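Local coordinates for sperm-specific class P protein 34 (PDB 1M1S) that is of unknown function but, as a small member of the major sperm protein family, adopts that family's immunoglobulin-like beta fold, at residues A[35-47]-A[80-93]. Sequence-based numbering, arbitrary orientation.
Sequences SDSRLAFKVKSSN and DKIVIQYAEVPAEE
Val-43 and Ile-82 meet on the packed face of two neighbouring antiparallel strands, 38-45 and 80-89, the CG1 methyl of Val-43 lying 3.6 Å from CG2 of Ile-82. Phe-41 and Ile-84 run side by side there, with CB of Phe-41 3.9 Å from CG2 of Ile-84; Leu-68 and Ile-11 of other strands also pack against this face. Between the strands, the backbone N-H and C=O groups of Lys-42 and Gln-85, and of Lys-44 and Val-83, bond both ways, Lys-44 N reaching Val-83 O at 2.9 Å and nearly straight (174°). The face bearing Lys-42 and Lys-44 is more open to solvent; Lys-42 runs beside Gln-85 and Lys-44 lies across it, though Pro-99 covers Ala-40 and Val-89 farther along. At one end, Ser-46 OG donates to Asp-80 OD1 (2.9 Å) and accepts from Lys-81 N (3.1 Å). At the other, the Arg-38 chain, bent at chi2 and chi3 (146° and 130°), brings its guanidinium to the 90-93 turn, where NH2 donates in plane to Glu-93 O at 3.3 Å; Phe-59 adds a cation-pi contact. Replacing Arg-38 by alanine would probably leave Glu-93 O without this donor and Phe-59 without its cation-pi partner. Backbone bonds and one-sided apolar packing thus join the middle of this strand pair, while polar side chains tie its ends.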
# COMPACT_ATOMS: atom_id res chain seq x y z
N SER A 35 6.61 -4.64 13.55
CA SER A 35 6.71 -3.88 14.80
C SER A 35 5.84 -4.55 15.84
O SER A 35 4.97 -5.37 15.52
CB SER A 35 6.24 -2.44 14.62
OG SER A 35 6.51 -1.65 15.77
N ASP A 36 6.14 -4.26 17.10
CA ASP A 36 5.33 -4.82 18.17
C ASP A 36 4.24 -3.80 18.48
O ASP A 36 3.41 -3.99 19.37
CB ASP A 36 6.19 -5.13 19.39
CG ASP A 36 7.21 -6.21 19.12
OD1 ASP A 36 6.83 -7.31 18.64
OD2 ASP A 36 8.39 -5.93 19.40
N SER A 37 4.24 -2.73 17.70
CA SER A 37 3.28 -1.66 17.82
C SER A 37 2.39 -1.73 16.60
O SER A 37 2.74 -2.36 15.61
CB SER A 37 3.99 -0.32 17.82
OG SER A 37 3.08 0.71 17.51
N ARG A 38 1.24 -1.08 16.68
CA ARG A 38 0.31 -1.07 15.57
C ARG A 38 0.74 -0.02 14.55
O ARG A 38 1.42 0.96 14.89
CB ARG A 38 -1.11 -0.80 16.08
CG ARG A 38 -2.24 -1.25 15.15
CD ARG A 38 -3.46 -1.73 15.98
NE ARG A 38 -4.75 -1.14 15.60
CZ ARG A 38 -5.17 0.08 15.94
NH1 ARG A 38 -4.41 0.88 16.68
NH2 ARG A 38 -6.36 0.48 15.56
N LEU A 39 0.39 -0.27 13.29
CA LEU A 39 0.73 0.62 12.19
C LEU A 39 -0.49 1.12 11.41
O LEU A 39 -1.55 0.48 11.36
CB LEU A 39 1.71 -0.07 11.22
CG LEU A 39 3.05 -0.62 11.71
CD1 LEU A 39 3.65 -1.45 10.60
CD2 LEU A 39 3.98 0.49 12.14
N ALA A 40 -0.31 2.29 10.81
CA ALA A 40 -1.33 2.92 9.99
C ALA A 40 -0.65 3.05 8.65
O ALA A 40 0.54 3.30 8.60
CB ALA A 40 -1.66 4.30 10.54
N PHE A 41 -1.35 2.78 7.57
CA PHE A 41 -0.70 2.93 6.29
C PHE A 41 -1.49 3.81 5.34
O PHE A 41 -2.73 3.84 5.39
CB PHE A 41 -0.32 1.56 5.68
CG PHE A 41 -1.48 0.73 5.20
CD1 PHE A 41 -1.99 0.88 3.91
CD2 PHE A 41 -2.02 -0.26 6.01
CE1 PHE A 41 -3.02 0.06 3.42
CE2 PHE A 41 -3.06 -1.10 5.53
CZ PHE A 41 -3.56 -0.94 4.24
N LYS A 42 -0.75 4.55 4.51
CA LYS A 42 -1.31 5.45 3.51
C LYS A 42 -0.82 4.99 2.15
O LYS A 42 0.37 4.78 1.98
CB LYS A 42 -0.79 6.86 3.75
CG LYS A 42 -1.21 7.85 2.69
CD LYS A 42 -0.76 9.23 3.03
CE LYS A 42 -1.17 10.18 1.94
NZ LYS A 42 -0.81 11.60 2.24
N VAL A 43 -1.72 4.90 1.18
CA VAL A 43 -1.36 4.45 -0.18
C VAL A 43 -1.45 5.55 -1.26
O VAL A 43 -2.54 6.00 -1.62
CB VAL A 43 -2.20 3.21 -0.57
CG1 VAL A 43 -1.74 2.62 -1.88
CG2 VAL A 43 -2.11 2.19 0.52
N LYS A 44 -0.29 5.99 -1.75
CA LYS A 44 -0.16 7.03 -2.77
C LYS A 44 -0.02 6.34 -4.10
O LYS A 44 0.88 5.53 -4.29
CB LYS A 44 1.05 7.91 -2.47
CG LYS A 44 1.00 8.49 -1.08
CD LYS A 44 2.33 9.03 -0.63
CE LYS A 44 2.45 10.52 -0.93
NZ LYS A 44 3.41 11.16 0.02
N SER A 45 -0.92 6.66 -5.01
CA SER A 45 -0.94 6.03 -6.31
C SER A 45 -0.55 7.01 -7.39
O SER A 45 -1.05 8.13 -7.41
CB SER A 45 -2.34 5.50 -6.55
OG SER A 45 -2.45 4.79 -7.77
N SER A 46 0.28 6.56 -8.33
CA SER A 46 0.76 7.38 -9.44
C SER A 46 -0.27 7.49 -10.54
O SER A 46 -0.45 8.53 -11.15
CB SER A 46 2.03 6.78 -10.03
OG SER A 46 1.70 5.67 -10.85
N ASN A 47 -0.97 6.39 -10.77
CA ASN A 47 -1.94 6.37 -11.83
C ASN A 47 -3.32 5.96 -11.39
O ASN A 47 -3.71 4.79 -11.49
CB ASN A 47 -1.45 5.46 -12.94
CG ASN A 47 -2.33 5.50 -14.16
OD1 ASN A 47 -3.32 6.22 -14.23
ND2 ASN A 47 -1.99 4.68 -15.12
N ASP A 80 4.10 2.20 -13.53
CA ASP A 80 3.59 3.15 -12.55
C ASP A 80 3.99 2.67 -11.16
O ASP A 80 4.56 1.60 -11.03
CB ASP A 80 2.08 3.26 -12.66
CG ASP A 80 1.66 4.09 -13.83
OD1 ASP A 80 1.82 5.32 -13.76
OD2 ASP A 80 1.20 3.53 -14.84
N LYS A 81 3.69 3.45 -10.13
CA LYS A 81 4.04 3.00 -8.78
C LYS A 81 3.02 3.37 -7.70
O LYS A 81 2.18 4.25 -7.88
CB LYS A 81 5.40 3.56 -8.36
CG LYS A 81 5.42 5.08 -8.28
CD LYS A 81 6.68 5.59 -7.66
CE LYS A 81 6.79 7.06 -7.91
NZ LYS A 81 7.89 7.55 -7.08
N ILE A 82 3.17 2.71 -6.56
CA ILE A 82 2.32 2.92 -5.39
C ILE A 82 3.30 3.10 -4.24
O ILE A 82 4.25 2.33 -4.12
CB ILE A 82 1.47 1.67 -5.08
CG1 ILE A 82 0.16 1.72 -5.85
CG2 ILE A 82 1.21 1.53 -3.58
CD1 ILE A 82 -0.56 0.43 -5.78
N VAL A 83 3.12 4.15 -3.45
CA VAL A 83 4.01 4.37 -2.33
C VAL A 83 3.23 4.19 -1.06
O VAL A 83 2.28 4.93 -0.80
CB VAL A 83 4.66 5.79 -2.34
CG1 VAL A 83 5.67 5.91 -1.22
CG2 VAL A 83 5.37 6.02 -3.64
N ILE A 84 3.60 3.19 -0.26
CA ILE A 84 2.91 2.95 0.99
C ILE A 84 3.71 3.60 2.09
O ILE A 84 4.89 3.32 2.25
CB ILE A 84 2.75 1.44 1.30
CG1 ILE A 84 2.05 0.75 0.14
CG2 ILE A 84 1.90 1.23 2.55
CD1 ILE A 84 2.28 -0.68 0.16
N GLN A 85 3.09 4.55 2.78
CA GLN A 85 3.72 5.23 3.91
C GLN A 85 3.13 4.59 5.15
O GLN A 85 1.99 4.13 5.11
CB GLN A 85 3.39 6.73 3.93
CG GLN A 85 3.86 7.52 2.70
CD GLN A 85 3.84 9.02 2.94
OE1 GLN A 85 2.98 9.53 3.67
NE2 GLN A 85 4.80 9.74 2.34
N TYR A 86 3.91 4.50 6.23
CA TYR A 86 3.39 3.93 7.48
C TYR A 86 3.74 4.76 8.69
O TYR A 86 4.52 5.70 8.60
CB TYR A 86 3.84 2.47 7.71
CG TYR A 86 5.32 2.24 7.67
CD1 TYR A 86 6.12 2.36 8.82
CD2 TYR A 86 5.93 1.92 6.46
CE1 TYR A 86 7.51 2.17 8.75
CE2 TYR A 86 7.29 1.72 6.38
CZ TYR A 86 8.08 1.86 7.51
OH TYR A 86 9.43 1.73 7.35
N ALA A 87 3.18 4.40 9.83
CA ALA A 87 3.44 5.14 11.04
C ALA A 87 3.04 4.25 12.17
O ALA A 87 2.15 3.44 11.99
CB ALA A 87 2.58 6.38 11.06
N GLU A 88 3.68 4.38 13.33
CA GLU A 88 3.32 3.58 14.50
C GLU A 88 2.17 4.25 15.19
O GLU A 88 2.10 5.47 15.25
CB GLU A 88 4.49 3.51 15.44
CG GLU A 88 5.51 2.55 14.97
CD GLU A 88 6.89 2.94 15.43
OE1 GLU A 88 7.00 3.56 16.52
OE2 GLU A 88 7.87 2.64 14.70
N VAL A 89 1.23 3.46 15.70
CA VAL A 89 0.07 4.03 16.36
C VAL A 89 -0.34 3.30 17.64
O VAL A 89 -0.22 2.06 17.73
CB VAL A 89 -1.16 4.09 15.38
CG1 VAL A 89 -0.88 5.02 14.20
CG2 VAL A 89 -1.54 2.71 14.89
N PRO A 90 -0.82 4.06 18.66
CA PRO A 90 -1.24 3.40 19.90
C PRO A 90 -2.50 2.65 19.57
O PRO A 90 -3.24 3.05 18.66
CB PRO A 90 -1.61 4.58 20.80
CG PRO A 90 -0.82 5.70 20.24
CD PRO A 90 -0.98 5.52 18.78
N ALA A 91 -2.76 1.58 20.32
CA ALA A 91 -3.97 0.79 20.14
C ALA A 91 -5.16 1.78 20.03
O ALA A 91 -6.01 1.67 19.13
CB ALA A 91 -4.14 -0.15 21.33
N GLU A 92 -5.07 2.84 20.85
CA GLU A 92 -6.03 3.94 21.01
C GLU A 92 -6.50 4.66 19.75
O GLU A 92 -7.61 5.18 19.72
CB GLU A 92 -5.46 4.98 21.99
CG GLU A 92 -6.11 6.35 21.96
CD GLU A 92 -6.13 7.03 23.32
OE1 GLU A 92 -5.32 6.63 24.19
OE2 GLU A 92 -6.96 7.95 23.53
N GLU A 93 -5.64 4.68 18.73
CA GLU A 93 -5.97 5.36 17.48
C GLU A 93 -7.07 4.77 16.60
O GLU A 93 -6.97 3.67 16.04
CB GLU A 93 -4.72 5.62 16.64
CG GLU A 93 -4.98 6.53 15.43
CD GLU A 93 -5.58 7.88 15.82
OE1 GLU A 93 -4.81 8.80 16.17
OE2 GLU A 93 -6.83 8.03 15.78